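Local structure of beta-1,4-galactanase (Thielavia heterothallica, 1HJS) at residues Thr147-Ile153 with Trp190-Val195; Leu226-Asp231 with Ile283-Val287. The protein hydrolyses the beta-1,4-galactosidic linkages of type I arabinogalactans, as an endo-acting glycoside hydrolase of family 53 in clan GH-A. All coordinates share one frame; numbering follows the deposited sequence.

Both contacts join helices on the outside of a (beta/alpha)8 barrel, and each illustrates how such helices are packed side by side around the parallel sheet. From the N terminus the chain has laid down four barrel strands before contact 1, whose first segment starts helix 150-165. The intervening loop includes strand 174-179, and contact 1 closes it when helix 185-196 returns beside its predecessor. Only after strand 208-212 does contact 2 open, on helix 223-237; it closes past strand 240-245 at the end of helix 270-285. The two loops thus follow in series, neither nested nor crossed, and the nearest atoms of the two contacts are about 9 Å apart.

Contact 1 (Thr147-Ile153 with Trp190-Val195)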
loop_
_atom_site.group_PDB
_atom_site.type_symbol
_atom_site.label_atom_id
_atom_site.label_comp_id
_atom_site.label_asym_id
_atom_site.label_seq_id
_atom_site.Cartn_x
_atom_site.Cartn_y
_atom_site.Cartn_z
ATOM N N THR A 147 16.122 2.686 12.088
ATOM C CA THR A 147 16.685 4.029 11.998
ATOM C C THR A 147 17.278 4.289 13.387
ATOM O O THR A 147 16.697 3.857 14.385
ATOM C CB THR A 147 15.600 5.087 11.671
ATOM O OG1 THR A 147 14.466 4.900 12.525
ATOM C CG2 THR A 147 15.156 4.969 10.225
ATOM N N GLU A 148 18.392 5.017 13.478
ATOM C CA GLU A 148 19.071 5.629 12.338
ATOM C C GLU A 148 20.256 4.866 11.729
ATOM O O GLU A 148 21.291 5.461 11.424
ATOM C CB GLU A 148 19.518 7.036 12.742
ATOM C CG GLU A 148 18.377 7.887 13.294
ATOM C CD GLU A 148 18.841 8.909 14.318
ATOM O OE1 GLU A 148 19.627 9.805 13.957
ATOM O OE2 GLU A 148 18.419 8.811 15.490
ATOM N N ASN A 149 20.101 3.556 11.556
ATOM C CA ASN A 149 21.130 2.722 10.931
ATOM C C ASN A 149 20.992 2.953 9.417
ATOM O O ASN A 149 20.673 2.025 8.671
ATOM C CB ASN A 149 20.873 1.235 11.234
ATOM C CG ASN A 149 21.669 0.719 12.422
ATOM O OD1 ASN A 149 21.266 -0.249 13.085
ATOM N ND2 ASN A 149 22.810 1.339 12.685
ATOM N N TRP A 150 21.226 4.188 8.972
ATOM C CA TRP A 150 21.090 4.544 7.559
ATOM C C TRP A 150 21.916 3.677 6.611
ATOM O O TRP A 150 21.437 3.281 5.551
ATOM C CB TRP A 150 21.458 6.016 7.345
ATOM C CG TRP A 150 20.626 6.966 8.156
ATOM C CD1 TRP A 150 21.073 7.862 9.086
ATOM C CD2 TRP A 150 19.204 7.124 8.099
ATOM N NE1 TRP A 150 20.017 8.570 9.611
ATOM C CE2 TRP A 150 18.858 8.137 9.021
ATOM C CE3 TRP A 150 18.185 6.511 7.352
ATOM C CZ2 TRP A 150 17.537 8.553 9.220
ATOM C CZ3 TRP A 150 16.870 6.924 7.549
ATOM C CH2 TRP A 150 16.560 7.936 8.478
ATOM N N ALA A 151 23.161 3.396 6.985
ATOM C CA ALA A 151 24.020 2.576 6.140
ATOM C C ALA A 151 23.369 1.216 5.891
ATOM O O ALA A 151 23.307 0.742 4.754
ATOM C CB ALA A 151 25.393 2.398 6.800
ATOM N N ASN A 152 22.871 0.594 6.955
ATOM C CA ASN A 152 22.231 -0.714 6.846
ATOM C C ASN A 152 20.941 -0.651 6.033
ATOM O O ASN A 152 20.670 -1.525 5.215
ATOM C CB ASN A 152 21.939 -1.284 8.240
ATOM C CG ASN A 152 23.189 -1.826 8.925
ATOM O OD1 ASN A 152 24.292 -1.756 8.381
ATOM N ND2 ASN A 152 23.016 -2.376 10.118
ATOM N N ILE A 153 20.141 0.381 6.268
ATOM C CA ILE A 153 18.883 0.546 5.544
ATOM C C ILE A 153 19.138 0.675 4.043
ATOM O O ILE A 153 18.503 -0.006 3.236
ATOM C CB ILE A 153 18.126 1.796 6.038
ATOM C CG1 ILE A 153 17.720 1.604 7.501
ATOM C CG2 ILE A 153 16.898 2.044 5.164
ATOM C CD1 ILE A 153 17.096 2.832 8.126
ATOM N N TRP A 190 13.704 13.981 5.633
ATOM C CA TRP A 190 14.694 13.452 6.563
ATOM C C TRP A 190 15.090 12.020 6.181
ATOM O O TRP A 190 16.274 11.675 6.137
ATOM C CB TRP A 190 14.105 13.479 7.976
ATOM C CG TRP A 190 14.856 12.698 9.015
ATOM C CD1 TRP A 190 16.023 13.051 9.634
ATOM C CD2 TRP A 190 14.461 11.443 9.585
ATOM N NE1 TRP A 190 16.375 12.092 10.560
ATOM C CE2 TRP A 190 15.435 11.095 10.548
ATOM C CE3 TRP A 190 13.378 10.578 9.372
ATOM C CZ2 TRP A 190 15.356 9.919 11.302
ATOM C CZ3 TRP A 190 13.299 9.404 10.121
ATOM C CH2 TRP A 190 14.289 9.088 11.076
ATOM N N TRP A 191 14.089 11.196 5.891
ATOM C CA TRP A 191 14.326 9.800 5.546
ATOM C C TRP A 191 15.089 9.612 4.235
ATOM O O TRP A 191 16.165 9.011 4.219
ATOM C CB TRP A 191 12.991 9.048 5.467
ATOM C CG TRP A 191 13.142 7.552 5.541
ATOM C CD1 TRP A 191 13.099 6.778 6.667
ATOM C CD2 TRP A 191 13.360 6.657 4.446
ATOM N NE1 TRP A 191 13.272 5.456 6.340
ATOM C CE2 TRP A 191 13.435 5.352 4.982
ATOM C CE3 TRP A 191 13.500 6.828 3.060
ATOM C CZ2 TRP A 191 13.641 4.220 4.183
ATOM C CZ3 TRP A 191 13.706 5.701 2.263
ATOM C CH2 TRP A 191 13.775 4.414 2.829
ATOM N N TYR A 192 14.533 10.118 3.137
ATOM C CA TYR A 192 15.181 9.969 1.835
ATOM C C TYR A 192 16.573 10.594 1.777
ATOM O O TYR A 192 17.491 10.016 1.194
ATOM C CB TYR A 192 14.296 10.551 0.729
ATOM C CG TYR A 192 13.129 9.653 0.366
ATOM C CD1 TYR A 192 13.343 8.407 -0.233
ATOM C CD2 TYR A 192 11.816 10.030 0.648
ATOM C CE1 TYR A 192 12.276 7.558 -0.540
ATOM C CE2 TYR A 192 10.742 9.189 0.348
ATOM C CZ TYR A 192 10.978 7.958 -0.243
ATOM O OH TYR A 192 9.915 7.125 -0.530
ATOM N N THR A 193 16.737 11.760 2.388
ATOM C CA THR A 193 18.039 12.421 2.377
ATOM C C THR A 193 19.109 11.552 3.040
ATOM O O THR A 193 20.189 11.342 2.480
ATOM C CB THR A 193 17.981 13.780 3.096
ATOM O OG1 THR A 193 17.091 14.656 2.389
ATOM C CG2 THR A 193 19.370 14.415 3.152
ATOM N N ASN A 194 18.806 11.033 4.225
ATOM C CA ASN A 194 19.765 10.207 4.948
ATOM C C ASN A 194 20.015 8.841 4.323
ATOM O O ASN A 194 21.119 8.307 4.400
ATOM C CB ASN A 194 19.323 10.055 6.400
ATOM C CG ASN A 194 19.603 11.298 7.217
ATOM O OD1 ASN A 194 20.755 11.709 7.351
ATOM N ND2 ASN A 194 18.555 11.907 7.764
ATOM N N VAL A 195 18.992 8.268 3.705
ATOM C CA VAL A 195 19.153 6.976 3.063
ATOM C C VAL A 195 19.976 7.107 1.779
ATOM O O VAL A 195 20.902 6.328 1.547
ATOM C CB VAL A 195 17.781 6.353 2.727
ATOM C CG1 VAL A 195 17.958 5.138 1.826
ATOM C CG2 VAL A 195 17.078 5.940 4.015
#
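A single indole, W150, turns its edge on two others at once, meeting the faces of both W190 and W191. This aromatic cluster joins neighbouring outer helices of the (beta/alpha)8 barrel, 150-165 and 185-196, with W150 as a knob in a hole formed by W190, W191, N194 and V195. Two T-shaped pairs result. The six-membered rings of W150 and W190 stand at 77°, with W150 CZ2 only 3.3 Å from W190 CZ2. Toward the five-membered ring of W191 the planes are at 84°, and W150 CZ3 lies 3.9 Å from W191 CD1. The W190 side chain reaches this position because its CG is anti to the backbone N (chi1 167°), which swings the indole toward the start of the other helix, where E148 CG comes to its edge. On the side of the barrel wall, W191 packs on I177 and L179 of strand 174-179, linking the helix pair to the sheet. I153 CG2 adds an aliphatic contact with V195 CG2 at 4.1 Å. N194 lies flat along W150, its amide nearly parallel to the indole plane, while its ND2 donates to W190 O at 2.8 Å and so restrains the amide's rotation. Its methylene makes a CH-pi contact: N194 CB sits over the face, close to the ring normal, 3.4 Å from the centroid of the W150 five-membered ring.

Contact 2 (Leu226-Asp231 with Ile283-Val287); sequences LKSSLD and IVSSV
K227 reaches across to S286 with its ammonium group, and the path of its chain explains how one lysine can serve both segments. CG leaves anti to the backbone N (chi1 167°), the chain bends once at chi2 (58°), and the remaining torsions are extended, which brings NZ over the final turn of the neighbouring segment. There K227 NZ donates to S286 OG at 2.8 Å. The same nitrogen forms a salt bridge with D231 OD1, 3.0 Å away and one helical turn further along its own helix, approaching the carboxylate on its syn side. S286 OG in turn donates to I283 O at 2.6 Å, so the hydroxyl accepts from the lysine and gives to the backbone. The rotamer of S286, with OG set between the backbone N and the carbonyl carbon (chi1 76°), places OG where it can meet both K227 NZ and I283 O.

Beside these polar bonds, helix 223-237 meets helix 270-285, its neighbour around the outside of the (beta/alpha)8 barrel, and the residues that follow it through aliphatic groups. I283 CG2 nestles 3.8 Å from K227 CA and also touches L226 CD2. V287 CG2 lies between two side chains, 3.7 Å from L230 CB and 3.5 Å from D231 OD1. L230 and V287 both pack inward on I241 of strand 240-245, and V284 meets V243 of the same strand.

A methionine in place of K227 would probably leave the D231 carboxylate without its cationic mate and S286 OG without this donor. The ammonium group gives one N-H to the D231 carboxylate of its own helix and another to the S286 hydroxyl of the neighbouring segment, which probably ties the two segments together here, next to an apolar seam.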
loop_
_atom_site.group_PDB
_atom_site.type_symbol
_atom_site.label_atom_id
_atom_site.label_comp_id
_atom_site.label_asym_id
_atom_site.label_seq_id
_atom_site.Cartn_x
_atom_site.Cartn_y
_atom_site.Cartn_z
ATOM N N LEU A 226 -0.564 17.594 2.464
ATOM C CA LEU A 226 -0.275 16.497 1.542
ATOM C C LEU A 226 0.206 17.086 0.220
ATOM O O LEU A 226 1.220 16.659 -0.331
ATOM C CB LEU A 226 -1.531 15.651 1.299
ATOM C CG LEU A 226 -1.350 14.496 0.307
ATOM C CD1 LEU A 226 -0.324 13.513 0.843
ATOM C CD2 LEU A 226 -2.686 13.801 0.079
ATOM N N LYS A 227 -0.531 18.073 -0.286
ATOM C CA LYS A 227 -0.168 18.714 -1.542
ATOM C C LYS A 227 1.247 19.277 -1.481
ATOM O O LYS A 227 2.061 19.030 -2.373
ATOM C CB LYS A 227 -1.158 19.839 -1.869
ATOM C CG LYS A 227 -0.713 20.770 -2.994
ATOM C CD LYS A 227 -0.460 20.028 -4.303
ATOM C CE LYS A 227 -0.168 21.009 -5.435
ATOM N NZ LYS A 227 0.173 20.330 -6.718
ATOM N N SER A 228 1.539 20.023 -0.420
ATOM C CA SER A 228 2.859 20.626 -0.260
ATOM C C SER A 228 3.962 19.574 -0.155
ATOM O O SER A 228 5.011 19.698 -0.788
ATOM C CB SER A 228 2.878 21.520 0.983
ATOM O OG SER A 228 4.131 22.162 1.119
ATOM N N SER A 229 3.724 18.541 0.648
ATOM C CA SER A 229 4.710 17.477 0.828
ATOM C C SER A 229 4.989 16.743 -0.484
ATOM O O SER A 229 6.141 16.584 -0.878
ATOM C CB SER A 229 4.224 16.481 1.884
ATOM O OG SER A 229 5.182 15.465 2.115
ATOM N N LEU A 230 3.936 16.298 -1.161
ATOM C CA LEU A 230 4.112 15.582 -2.419
ATOM C C LEU A 230 4.826 16.462 -3.444
ATOM O O LEU A 230 5.725 15.998 -4.141
ATOM C CB LEU A 230 2.755 15.110 -2.961
ATOM C CG LEU A 230 1.993 14.122 -2.063
ATOM C CD1 LEU A 230 0.765 13.604 -2.799
ATOM C CD2 LEU A 230 2.897 12.961 -1.671
ATOM N N ASP A 231 4.437 17.732 -3.529
ATOM C CA ASP A 231 5.087 18.653 -4.461
ATOM C C ASP A 231 6.588 18.711 -4.173
ATOM O O ASP A 231 7.408 18.683 -5.086
ATOM C CB ASP A 231 4.500 20.062 -4.329
ATOM C CG ASP A 231 3.325 20.315 -5.272
ATOM O OD1 ASP A 231 2.957 19.421 -6.066
ATOM O OD2 ASP A 231 2.770 21.432 -5.222
ATOM N N ILE A 283 -5.428 15.615 -5.787
ATOM C CA ILE A 283 -4.256 16.248 -5.193
ATOM C C ILE A 283 -3.051 15.544 -5.808
ATOM O O ILE A 283 -2.114 16.186 -6.277
ATOM C CB ILE A 283 -4.236 16.087 -3.671
ATOM C CG1 ILE A 283 -5.338 16.957 -3.057
ATOM C CG2 ILE A 283 -2.866 16.500 -3.113
ATOM C CD1 ILE A 283 -5.555 16.708 -1.588
ATOM N N VAL A 284 -3.114 14.218 -5.842
ATOM C CA VAL A 284 -2.043 13.420 -6.425
ATOM C C VAL A 284 -1.838 13.792 -7.893
ATOM O O VAL A 284 -0.705 13.965 -8.344
ATOM C CB VAL A 284 -2.356 11.911 -6.330
ATOM C CG1 VAL A 284 -1.315 11.112 -7.102
ATOM C CG2 VAL A 284 -2.370 11.477 -4.865
ATOM N N SER A 285 -2.931 13.921 -8.637
ATOM C CA SER A 285 -2.834 14.261 -10.053
ATOM C C SER A 285 -2.245 15.646 -10.294
ATOM O O SER A 285 -1.691 15.903 -11.360
ATOM C CB SER A 285 -4.210 14.170 -10.724
ATOM O OG SER A 285 -4.656 12.822 -10.769
ATOM N N SER A 286 -2.361 16.534 -9.311
ATOM C CA SER A 286 -1.837 17.893 -9.450
ATOM C C SER A 286 -0.338 17.933 -9.189
ATOM O O SER A 286 0.304 18.971 -9.356
ATOM C CB SER A 286 -2.535 18.842 -8.471
ATOM O OG SER A 286 -2.046 18.654 -7.154
ATOM N N VAL A 287 0.215 16.801 -8.774
ATOM C CA VAL A 287 1.636 16.700 -8.479
ATOM C C VAL A 287 2.398 16.152 -9.677
ATOM O O VAL A 287 1.900 15.288 -10.398
ATOM C CB VAL A 287 1.878 15.776 -7.262
ATOM C CG1 VAL A 287 3.378 15.623 -6.995
ATOM C CG2 VAL A 287 1.187 16.350 -6.042
#